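Local coordinates for protein ochratoxinase (Aspergillus niger, PDB 4C60) that hydrolyses the amide bond of ochratoxin A as a zinc-dependent carboxypeptidase, releasing ochratoxin alpha and phenylalanine, at residues A5-I10 with S51-H56; E103-G108 with T130-N135; G140-Q145 with G177-A182. All coordinates share one frame; numbering follows the deposited sequence.

Contact 1 of 3, residues A5-I10 with S51-H56; sequences AKVTII and STQSTH
Both backbone polar atoms of V7 are bonded by residues T52 and Q53. V7 N donates an almost straight bond to Q53 OE1 (3.0 Å, N-H...O 175°), which the bend of the glutamine chain at chi2 (76°) turns back toward the strand. V7 O accepts Q53 N at 2.9 Å and, more loosely, T52 OG1 at 3.3 Å, both from the same face of the carbonyl plane. The tight part lies alongside: T52 stands across V7 and I9 at about a right angle, its CB 3.7 Å from I9 CD1, while V7 CG2 rests on S51 OG (3.6 Å), itself bonded to K47 O. A second packed patch lies on the face of T8 and S54, where T8 CG2 meets the edge of the H56 ring, 3.8 Å from CD2; H413 and W415 also pack on H56. Looser are the exposed Q53 and T55; the T55 side chain only brushes I9 O, although its CA sits close to that oxygen. I9 N bonds to S54 O (3.2 Å) and H56 N to I9 O (2.9 Å); the axes of 7-10 and 54-56 lie 20° from parallel. This is parallel strand pairing, consistent with the smaller beta-sandwich domain of metal-dependent amidohydrolases.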
ATOM      1  N   ALA F   5      30.677 -48.114 -14.149  1.00 60.59           N
ATOM      2  CA  ALA F   5      30.192 -47.887 -12.806  1.00 56.06           C
ATOM      3  C   ALA F   5      31.399 -47.810 -11.887  1.00 52.85           C
ATOM      4  O   ALA F   5      32.340 -48.598 -12.030  1.00 54.49           O
ATOM      5  CB  ALA F   5      29.244 -48.967 -12.319  1.00 55.39           C
ATOM      6  N   LYS F   6      31.365 -46.870 -10.955  1.00 48.81           N
ATOM      7  CA  LYS F   6      32.449 -46.755  -9.980  1.00 46.29           C
ATOM      8  C   LYS F   6      32.191 -47.674  -8.842  1.00 42.73           C
ATOM      9  O   LYS F   6      31.223 -47.481  -8.123  1.00 41.10           O
ATOM     10  CB  LYS F   6      32.579 -45.406  -9.320  1.00 46.24           C
ATOM     11  CG  LYS F   6      33.607 -44.459  -9.921  1.00 49.72           C
ATOM     12  CD  LYS F   6      34.431 -43.646  -8.941  1.00 49.62           C
ATOM     13  CE  LYS F   6      33.664 -43.050  -7.822  1.00 47.54           C
ATOM     14  NZ  LYS F   6      34.611 -42.401  -6.881  1.00 47.18           N
ATOM     15  N   VAL F   7      33.131 -48.572  -8.610  1.00 41.00           N
ATOM     16  CA  VAL F   7      33.004 -49.572  -7.588  1.00 38.50           C
ATOM     17  C   VAL F   7      34.032 -49.345  -6.480  1.00 36.49           C
ATOM     18  O   VAL F   7      35.221 -49.150  -6.751  1.00 37.42           O
ATOM     19  CB  VAL F   7      33.174 -50.964  -8.199  1.00 39.88           C
ATOM     20  CG1 VAL F   7      33.102 -52.033  -7.116  1.00 39.21           C
ATOM     21  CG2 VAL F   7      32.126 -51.185  -9.272  1.00 41.27           C
ATOM     22  N   THR F   8      33.563 -49.333  -5.239  1.00 33.50           N
ATOM     23  CA  THR F   8      34.441 -49.174  -4.091  1.00 32.37           C
ATOM     24  C   THR F   8      34.163 -50.308  -3.099  1.00 31.93           C
ATOM     25  O   THR F   8      33.012 -50.621  -2.821  1.00 30.85           O
ATOM     26  CB  THR F   8      34.238 -47.813  -3.391  1.00 30.56           C
ATOM     27  OG1 THR F   8      34.361 -46.742  -4.338  1.00 30.93           O
ATOM     28  CG2 THR F   8      35.260 -47.609  -2.281  1.00 30.05           C
ATOM     29  N   ILE F   9      35.223 -50.931  -2.594  1.00 32.46           N
ATOM     30  CA  ILE F   9      35.092 -51.973  -1.598  1.00 31.94           C
ATOM     31  C   ILE F   9      35.679 -51.467  -0.301  1.00 31.12           C
ATOM     32  O   ILE F   9      36.785 -50.933  -0.279  1.00 31.23           O
ATOM     33  CB  ILE F   9      35.834 -53.257  -2.002  1.00 33.76           C
ATOM     34  CG1 ILE F   9      35.358 -53.723  -3.380  1.00 35.42           C
ATOM     35  CG2 ILE F   9      35.580 -54.367  -0.985  1.00 33.57           C
ATOM     36  CD1 ILE F   9      36.039 -54.985  -3.887  1.00 37.35           C
ATOM     37  N   ILE F  10      34.925 -51.638   0.777  1.00 30.34           N
ATOM     38  CA  ILE F  10      35.374 -51.243   2.094  1.00 30.27           C
ATOM     39  C   ILE F  10      35.327 -52.437   3.019  1.00 30.93           C
ATOM     40  O   ILE F  10      34.257 -53.001   3.264  1.00 30.93           O
ATOM     41  CB  ILE F  10      34.482 -50.136   2.684  1.00 29.22           C
ATOM     42  CG1 ILE F  10      34.434 -48.924   1.737  1.00 29.30           C
ATOM     43  CG2 ILE F  10      35.000 -49.698   4.042  1.00 29.04           C
ATOM     44  CD1 ILE F  10      33.130 -48.168   1.814  1.00 28.21           C
ATOM     45  N   SER F  51      36.478 -55.509 -10.644  1.00 59.56           N
ATOM     46  CA  SER F  51      36.197 -54.192 -11.219  1.00 58.56           C
ATOM     47  C   SER F  51      36.520 -53.000 -10.312  1.00 55.50           C
ATOM     48  O   SER F  51      36.625 -51.870 -10.794  1.00 56.03           O
ATOM     49  CB  SER F  51      34.726 -54.129 -11.652  1.00 58.62           C
ATOM     50  OG  SER F  51      33.849 -54.110 -10.536  1.00 55.30           O
ATOM     51  N   THR F  52      36.677 -53.238  -9.014  1.00 52.58           N
ATOM     52  CA  THR F  52      36.855 -52.144  -8.040  1.00 50.74           C
ATOM     53  C   THR F  52      37.962 -51.125  -8.380  1.00 51.45           C
ATOM     54  O   THR F  52      39.084 -51.488  -8.688  1.00 53.14           O
ATOM     55  CB  THR F  52      37.059 -52.670  -6.594  1.00 48.68           C
ATOM     56  OG1 THR F  52      37.134 -51.559  -5.689  1.00 46.63           O
ATOM     57  CG2 THR F  52      38.319 -53.522  -6.475  1.00 50.24           C
ATOM     58  N   GLN F  53      37.599 -49.850  -8.320  1.00 51.37           N
ATOM     59  CA  GLN F  53      38.515 -48.734  -8.561  1.00 53.08           C
ATOM     60  C   GLN F  53      39.411 -48.490  -7.350  1.00 51.35           C
ATOM     61  O   GLN F  53      40.568 -48.118  -7.507  1.00 52.84           O
ATOM     62  CB  GLN F  53      37.739 -47.437  -8.853  1.00 54.09           C
ATOM     63  CG  GLN F  53      37.478 -47.130 -10.328  1.00 57.67           C
ATOM     64  CD  GLN F  53      36.370 -47.941 -11.001  1.00 59.09           C
ATOM     65  OE1 GLN F  53      35.602 -48.676 -10.374  1.00 55.71           O
ATOM     66  NE2 GLN F  53      36.286 -47.770 -12.315  1.00 62.45           N
ATOM     67  N   SER F  54      38.871 -48.678  -6.149  1.00 47.83           N
ATOM     68  CA  SER F  54      39.655 -48.501  -4.937  1.00 46.46           C
ATOM     69  C   SER F  54      39.093 -49.289  -3.764  1.00 43.72           C
ATOM     70  O   SER F  54      37.914 -49.667  -3.736  1.00 42.36           O
ATOM     71  CB  SER F  54      39.735 -47.027  -4.550  1.00 46.72           C
ATOM     72  OG  SER F  54      38.459 -46.521  -4.205  1.00 44.55           O
ATOM     73  N   THR F  55      39.970 -49.574  -2.812  1.00 42.06           N
ATOM     74  CA  THR F  55      39.634 -50.332  -1.658  1.00 39.70           C
ATOM     75  C   THR F  55      40.068 -49.630  -0.406  1.00 38.48           C
ATOM     76  O   THR F  55      41.164 -49.089  -0.371  1.00 39.11           O
ATOM     77  CB  THR F  55      40.526 -51.572  -1.791  1.00 41.05           C
ATOM     78  OG1 THR F  55      40.224 -52.187  -3.036  1.00 42.30           O
ATOM     79  CG2 THR F  55      40.386 -52.585  -0.673  1.00 40.23           C
ATOM     80  N   HIS F  56      39.243 -49.706   0.638  1.00 36.67           N
ATOM     81  CA  HIS F  56      39.597 -49.172   1.953  1.00 36.22           C
ATOM     82  C   HIS F  56      39.440 -50.217   3.048  1.00 36.86           C
ATOM     83  O   HIS F  56      38.688 -51.190   2.905  1.00 37.08           O
ATOM     84  CB  HIS F  56      38.737 -47.977   2.302  1.00 34.28           C
ATOM     85  CG  HIS F  56      38.761 -46.902   1.268  1.00 34.57           C
ATOM     86  ND1 HIS F  56      39.645 -45.847   1.315  1.00 35.33           N
ATOM     87  CD2 HIS F  56      38.015 -46.724   0.150  1.00 34.04           C
ATOM     88  CE1 HIS F  56      39.447 -45.066   0.271  1.00 35.23           C
ATOM     89  NE2 HIS F  56      38.464 -45.577  -0.452  1.00 34.60           N
TER

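Contact 2 of 3, residues E103-G108 with T130-N135; sequences EALQNG and TIVGPN
L105 has a first torsion of -147°, skewed from a fully anti placement, and a chi2 of 55°; together they send its two methyls onto the extended backbone of V132-G133-P134. Both methyls rest against G133, CD1 3.7 Å from its O and CD2 3.8 Å from its N and O. V132 completes the seat: its backbone points CB at L105 CD2, 4.1 Å away, and chi1 (-60°) turns V132 CG2 to 4.2 Å from the same methyl. One residue earlier on the helix, A104 CB presses on the proline ring, 3.7 Å from P134 CG. Each pair has a shared neighbour, since A104 and P134 both touch Y112 of strand 109-114, while L105 and V132 both touch F421 of strand 419-422. Helix 90-106 stops here in a Schellman motif at G108, whose phi is positive; N107 ND2 reaches back to E103 O at 2.8 Å. On the loop side, T130 O takes a hydrogen bond from R99 of a second subunit, so this segment also takes part in the octamer. All five touching residues are buried. The join rests on van der Waals contact, methyls against the proline ring, valine and the G133 peptide, with no hydrogen bond between the segments, and the buried carbonyl beside the leucine methyls, G133 O, is satisfied from outside by K416 NZ.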
ATOM      1  N   GLU F 103      30.945 -28.461   8.487  1.00 26.64           N
ATOM      2  CA  GLU F 103      31.312 -29.022   9.772  1.00 27.78           C
ATOM      3  C   GLU F 103      30.485 -30.275  10.097  1.00 26.75           C
ATOM      4  O   GLU F 103      31.003 -31.256  10.643  1.00 27.04           O
ATOM      5  CB  GLU F 103      31.118 -27.967  10.860  1.00 28.71           C
ATOM      6  CG  GLU F 103      32.201 -27.938  11.895  1.00 29.72           C
ATOM      7  CD  GLU F 103      33.509 -27.390  11.482  1.00 30.90           C
ATOM      8  OE1 GLU F 103      33.605 -26.326  10.873  1.00 30.28           O
ATOM      9  OE2 GLU F 103      34.481 -28.058  11.844  1.00 32.99           O
ATOM     10  N   ALA F 104      29.215 -30.232   9.717  1.00 25.70           N
ATOM     11  CA  ALA F 104      28.295 -31.367   9.832  1.00 25.65           C
ATOM     12  C   ALA F 104      28.801 -32.616   9.111  1.00 25.62           C
ATOM     13  O   ALA F 104      28.822 -33.722   9.675  1.00 25.60           O
ATOM     14  CB  ALA F 104      26.948 -30.995   9.250  1.00 25.51           C
ATOM     15  N   LEU F 105      29.215 -32.417   7.874  1.00 24.74           N
ATOM     16  CA  LEU F 105      29.695 -33.492   7.048  1.00 24.85           C
ATOM     17  C   LEU F 105      31.010 -34.052   7.578  1.00 25.71           C
ATOM     18  O   LEU F 105      31.198 -35.267   7.592  1.00 25.69           O
ATOM     19  CB  LEU F 105      29.859 -32.999   5.618  1.00 24.48           C
ATOM     20  CG  LEU F 105      29.593 -33.989   4.490  1.00 24.18           C
ATOM     21  CD1 LEU F 105      28.216 -34.609   4.619  1.00 23.78           C
ATOM     22  CD2 LEU F 105      29.740 -33.253   3.165  1.00 23.96           C
ATOM     23  N   GLN F 106      31.902 -33.185   8.053  1.00 26.74           N
ATOM     24  CA  GLN F 106      33.148 -33.644   8.673  1.00 28.58           C
ATOM     25  C   GLN F 106      32.912 -34.461   9.941  1.00 29.86           C
ATOM     26  O   GLN F 106      33.751 -35.285  10.312  1.00 31.76           O
ATOM     27  CB  GLN F 106      34.068 -32.472   9.007  1.00 29.27           C
ATOM     28  CG  GLN F 106      34.548 -31.680   7.798  1.00 29.78           C
ATOM     29  CD  GLN F 106      35.679 -32.353   7.016  1.00 31.35           C
ATOM     30  OE1 GLN F 106      36.749 -32.665   7.567  1.00 32.60           O
ATOM     31  NE2 GLN F 106      35.450 -32.563   5.730  1.00 30.62           N
ATOM     32  N   ASN F 107      31.767 -34.258  10.587  1.00 30.03           N
ATOM     33  CA  ASN F 107      31.388 -35.056  11.756  1.00 31.14           C
ATOM     34  C   ASN F 107      30.641 -36.335  11.465  1.00 29.11           C
ATOM     35  O   ASN F 107      30.221 -37.007  12.397  1.00 28.45           O
ATOM     36  CB  ASN F 107      30.520 -34.230  12.710  1.00 33.26           C
ATOM     37  CG  ASN F 107      31.354 -33.420  13.655  1.00 35.21           C
ATOM     38  OD1 ASN F 107      31.738 -33.893  14.719  1.00 36.38           O
ATOM     39  ND2 ASN F 107      31.738 -32.217  13.215  1.00 36.21           N
ATOM     40  N   GLY F 108      30.402 -36.634  10.191  1.00 27.28           N
ATOM     41  CA  GLY F 108      29.675 -37.840   9.812  1.00 26.38           C
ATOM     42  C   GLY F 108      28.162 -37.695   9.719  1.00 25.43           C
ATOM     43  O   GLY F 108      27.444 -38.692   9.688  1.00 26.20           O
ATOM     44  N   THR F 130      28.492 -25.920  -5.400  1.00 24.30           N
ATOM     45  CA  THR F 130      29.215 -24.738  -4.890  1.00 24.25           C
ATOM     46  C   THR F 130      29.766 -24.939  -3.468  1.00 23.78           C
ATOM     47  O   THR F 130      30.912 -24.599  -3.212  1.00 23.06           O
ATOM     48  CB  THR F 130      28.358 -23.449  -4.906  1.00 24.51           C
ATOM     49  OG1 THR F 130      27.635 -23.344  -6.138  1.00 25.91           O
ATOM     50  CG2 THR F 130      29.240 -22.217  -4.762  1.00 24.71           C
ATOM     51  N   ILE F 131      28.946 -25.475  -2.562  1.00 23.41           N
ATOM     52  CA  ILE F 131      29.415 -25.861  -1.235  1.00 24.06           C
ATOM     53  C   ILE F 131      29.148 -27.341  -0.975  1.00 24.77           C
ATOM     54  O   ILE F 131      28.675 -28.058  -1.852  1.00 24.06           O
ATOM     55  CB  ILE F 131      28.781 -25.019  -0.114  1.00 23.89           C
ATOM     56  CG1 ILE F 131      27.255 -25.192  -0.088  1.00 23.62           C
ATOM     57  CG2 ILE F 131      29.149 -23.548  -0.279  1.00 23.94           C
ATOM     58  CD1 ILE F 131      26.599 -24.573   1.127  1.00 23.67           C
ATOM     59  N   VAL F 132      29.476 -27.790   0.232  1.00 25.19           N
ATOM     60  CA  VAL F 132      29.213 -29.163   0.617  1.00 25.56           C
ATOM     61  C   VAL F 132      28.364 -29.228   1.864  1.00 25.61           C
ATOM     62  O   VAL F 132      28.347 -28.311   2.689  1.00 25.40           O
ATOM     63  CB  VAL F 132      30.474 -30.013   0.831  1.00 26.72           C
ATOM     64  CG1 VAL F 132      31.301 -30.086  -0.446  1.00 26.98           C
ATOM     65  CG2 VAL F 132      31.306 -29.570   2.027  1.00 27.74           C
ATOM     66  N   GLY F 133      27.659 -30.334   2.010  1.00 25.44           N
ATOM     67  CA  GLY F 133      26.896 -30.538   3.226  1.00 24.84           C
ATOM     68  C   GLY F 133      26.078 -31.802   3.239  1.00 24.14           C
ATOM     69  O   GLY F 133      26.117 -32.590   2.304  1.00 23.66           O
ATOM     70  N   PRO F 134      25.295 -31.977   4.294  1.00 24.11           N
ATOM     71  CA  PRO F 134      24.391 -33.102   4.352  1.00 24.13           C
ATOM     72  C   PRO F 134      23.270 -32.962   3.342  1.00 23.94           C
ATOM     73  O   PRO F 134      23.024 -31.873   2.834  1.00 24.80           O
ATOM     74  CB  PRO F 134      23.818 -33.035   5.778  1.00 24.64           C
ATOM     75  CG  PRO F 134      24.638 -32.046   6.524  1.00 24.70           C
ATOM     76  CD  PRO F 134      25.235 -31.132   5.497  1.00 24.34           C
ATOM     77  N   ASN F 135      22.582 -34.059   3.047  1.00 24.01           N
ATOM     78  CA  ASN F 135      21.260 -33.972   2.444  1.00 23.78           C
ATOM     79  C   ASN F 135      20.385 -33.144   3.359  1.00 24.20           C
ATOM     80  O   ASN F 135      20.322 -33.415   4.571  1.00 24.64           O
ATOM     81  CB  ASN F 135      20.642 -35.346   2.319  1.00 23.73           C
ATOM     82  CG  ASN F 135      21.334 -36.186   1.288  1.00 23.57           C
ATOM     83  OD1 ASN F 135      21.208 -35.939   0.105  1.00 22.58           O
ATOM     84  ND2 ASN F 135      22.054 -37.206   1.736  1.00 24.22           N
TER

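Contact 3 of 3, residues G140-Q145 with G177-A182; sequences GAALSQ and GPLCIA
A141 CB points into a hollow in the opposing backbone, 3.4 Å from G177 O and from L179 C. C180 CB borders that hollow and sits in the angle between A141 CB and L143 CD2, each 3.7 Å away. The cysteine sulfur stands anti to its backbone N (chi1 -177°), within 4.1 Å of L143 CD2, and A191 of helix 185-198 packs over both L143 and C180. The face bearing A142, L179, S144 and I181 is meshed less closely; A142 CB comes no nearer than 4.4 Å to L179 CD2, while I181 CD1 packs loosely beside Q145 O. Here Y164 covers L179 and I181, and A142 touches K204, the active-site lysine that binds both zinc ions. Backbone bonds hold the two surfaces in parallel register, from C180 N to A142 O and S144 N to C180 O (both 2.9 Å) through A182 N to S144 O; the bond from A142 N to P178 O comes in 40° above the carbonyl plane. The chemistry is thus divided: main-chain polar atoms pair in the seam of this beta-alpha-beta unit, the L143 and C180 side chains pack on one face, with the A141 methyl turned in at the strand's start, and the other carries A142 beside the zinc ligand.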
ATOM      1  N   GLY F 140      11.213 -25.246   5.282  1.00 25.58           N
ATOM      2  CA  GLY F 140      11.094 -23.828   5.006  1.00 25.43           C
ATOM      3  C   GLY F 140      10.789 -23.156   6.323  1.00 25.41           C
ATOM      4  O   GLY F 140      11.404 -23.474   7.338  1.00 26.46           O
ATOM      5  N   ALA F 141       9.814 -22.263   6.327  1.00 24.84           N
ATOM      6  CA  ALA F 141       9.404 -21.600   7.554  1.00 24.99           C
ATOM      7  C   ALA F 141       8.602 -22.526   8.467  1.00 25.04           C
ATOM      8  O   ALA F 141       7.802 -23.331   7.985  1.00 25.44           O
ATOM      9  CB  ALA F 141       8.572 -20.378   7.235  1.00 24.94           C
ATOM     10  N   ALA F 142       8.823 -22.404   9.778  1.00 24.34           N
ATOM     11  CA  ALA F 142       7.919 -22.980  10.777  1.00 24.30           C
ATOM     12  C   ALA F 142       6.614 -22.222  10.719  1.00 23.89           C
ATOM     13  O   ALA F 142       6.638 -20.992  10.637  1.00 23.96           O
ATOM     14  CB  ALA F 142       8.505 -22.867  12.178  1.00 24.24           C
ATOM     15  N   LEU F 143       5.486 -22.927  10.726  1.00 23.19           N
ATOM     16  CA  LEU F 143       4.191 -22.261  10.734  1.00 23.71           C
ATOM     17  C   LEU F 143       3.737 -22.009  12.174  1.00 24.24           C
ATOM     18  O   LEU F 143       3.749 -22.918  13.002  1.00 24.55           O
ATOM     19  CB  LEU F 143       3.131 -23.077  10.013  1.00 24.08           C
ATOM     20  CG  LEU F 143       3.388 -23.615   8.605  1.00 24.35           C
ATOM     21  CD1 LEU F 143       2.054 -24.021   7.988  1.00 24.49           C
ATOM     22  CD2 LEU F 143       4.086 -22.631   7.697  1.00 24.54           C
ATOM     23  N   SER F 144       3.320 -20.779  12.459  1.00 24.11           N
ATOM     24  CA  SER F 144       2.823 -20.417  13.779  1.00 24.01           C
ATOM     25  C   SER F 144       1.564 -19.570  13.649  1.00 23.91           C
ATOM     26  O   SER F 144       1.330 -18.903  12.634  1.00 24.42           O
ATOM     27  CB  SER F 144       3.899 -19.642  14.533  1.00 24.18           C
ATOM     28  OG  SER F 144       3.432 -19.169  15.791  1.00 24.93           O
ATOM     29  N   GLN F 145       0.739 -19.601  14.677  1.00 23.70           N
ATOM     30  CA  GLN F 145      -0.369 -18.647  14.779  1.00 23.53           C
ATOM     31  C   GLN F 145       0.170 -17.303  15.287  1.00 22.68           C
ATOM     32  O   GLN F 145       1.272 -17.240  15.795  1.00 21.68           O
ATOM     33  CB  GLN F 145      -1.449 -19.179  15.740  1.00 23.69           C
ATOM     34  CG  GLN F 145      -0.965 -19.341  17.179  1.00 23.77           C
ATOM     35  CD  GLN F 145      -2.110 -19.369  18.170  1.00 23.66           C
ATOM     36  OE1 GLN F 145      -2.756 -20.384  18.351  1.00 23.06           O
ATOM     37  NE2 GLN F 145      -2.343 -18.252  18.820  1.00 23.72           N
ATOM     38  N   GLY F 177      11.017 -16.721   4.643  1.00 25.14           N
ATOM     39  CA  GLY F 177      11.800 -16.508   5.845  1.00 25.72           C
ATOM     40  C   GLY F 177      11.864 -17.749   6.723  1.00 26.01           C
ATOM     41  O   GLY F 177      11.430 -18.813   6.316  1.00 25.41           O
ATOM     42  N   PRO F 178      12.390 -17.606   7.947  1.00 26.16           N
ATOM     43  CA  PRO F 178      12.414 -18.725   8.878  1.00 27.11           C
ATOM     44  C   PRO F 178      11.090 -19.016   9.571  1.00 27.68           C
ATOM     45  O   PRO F 178      10.943 -20.061  10.168  1.00 26.41           O
ATOM     46  CB  PRO F 178      13.460 -18.304   9.910  1.00 27.02           C
ATOM     47  CG  PRO F 178      13.633 -16.837   9.777  1.00 26.38           C
ATOM     48  CD  PRO F 178      13.039 -16.397   8.483  1.00 26.32           C
ATOM     49  N   LEU F 179      10.160 -18.071   9.535  1.00 29.78           N
ATOM     50  CA  LEU F 179       8.861 -18.226  10.196  1.00 32.37           C
ATOM     51  C   LEU F 179       7.748 -17.731   9.284  1.00 30.07           C
ATOM     52  O   LEU F 179       7.954 -16.876   8.423  1.00 29.75           O
ATOM     53  CB  LEU F 179       8.796 -17.480  11.552  1.00 36.09           C
ATOM     54  CG  LEU F 179      10.046 -17.607  12.456  1.00 41.38           C
ATOM     55  CD1 LEU F 179      10.292 -16.382  13.361  1.00 42.31           C
ATOM     56  CD2 LEU F 179      10.023 -18.919  13.263  1.00 42.88           C
ATOM     57  N   CYS F 180       6.575 -18.308   9.482  1.00 28.79           N
ATOM     58  CA  CYS F 180       5.399 -17.983   8.714  1.00 28.16           C
ATOM     59  C   CYS F 180       4.224 -17.897   9.682  1.00 26.36           C
ATOM     60  O   CYS F 180       3.934 -18.852  10.385  1.00 24.71           O
ATOM     61  CB  CYS F 180       5.135 -19.063   7.659  1.00 28.75           C
ATOM     62  SG  CYS F 180       3.722 -18.701   6.581  1.00 30.45           S
ATOM     63  N   ILE F 181       3.575 -16.731   9.715  1.00 25.31           N
ATOM     64  CA  ILE F 181       2.420 -16.490  10.570  1.00 23.76           C
ATOM     65  C   ILE F 181       1.148 -16.545   9.732  1.00 22.91           C
ATOM     66  O   ILE F 181       1.024 -15.828   8.736  1.00 22.17           O
ATOM     67  CB  ILE F 181       2.528 -15.121  11.264  1.00 23.45           C
ATOM     68  CG1 ILE F 181       3.917 -14.969  11.929  1.00 23.35           C
ATOM     69  CG2 ILE F 181       1.271 -14.873  12.107  1.00 23.42           C
ATOM     70  CD1 ILE F 181       3.997 -15.298  13.374  1.00 24.20           C
ATOM     71  N   ALA F 182       0.218 -17.411  10.141  1.00 22.40           N
ATOM     72  CA  ALA F 182      -1.049 -17.588   9.450  1.00 22.58           C
ATOM     73  C   ALA F 182      -2.171 -17.869  10.447  1.00 23.22           C
ATOM     74  O   ALA F 182      -1.986 -18.593  11.413  1.00 23.83           O
ATOM     75  CB  ALA F 182      -0.946 -18.696   8.423  1.00 22.05           C
TER

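Overall arrangement
Along the chain the contacts follow one another without overlap: contact 1, contact 2, then contact 3. Contact 1, near the N-terminus, is centred about 23 Å from contact 2, and contact 2 about 26 Å from contact 3; contacts 1 and 3 are about 45 Å apart, centre to centre, on opposite sides of the chain's centre. None touches another. The first two are linked through a mixed sheet: strand 7-15 pairs with 60-67, which pairs with 109-114, which pairs with 135-138, and the segments of contact 2 lead into those last two strands. Contact 3 lies beyond, beside strand 203-206, which carries the zinc ligand K204. The series thus runs from the probable beta-sandwich domain to the catalytic barrel.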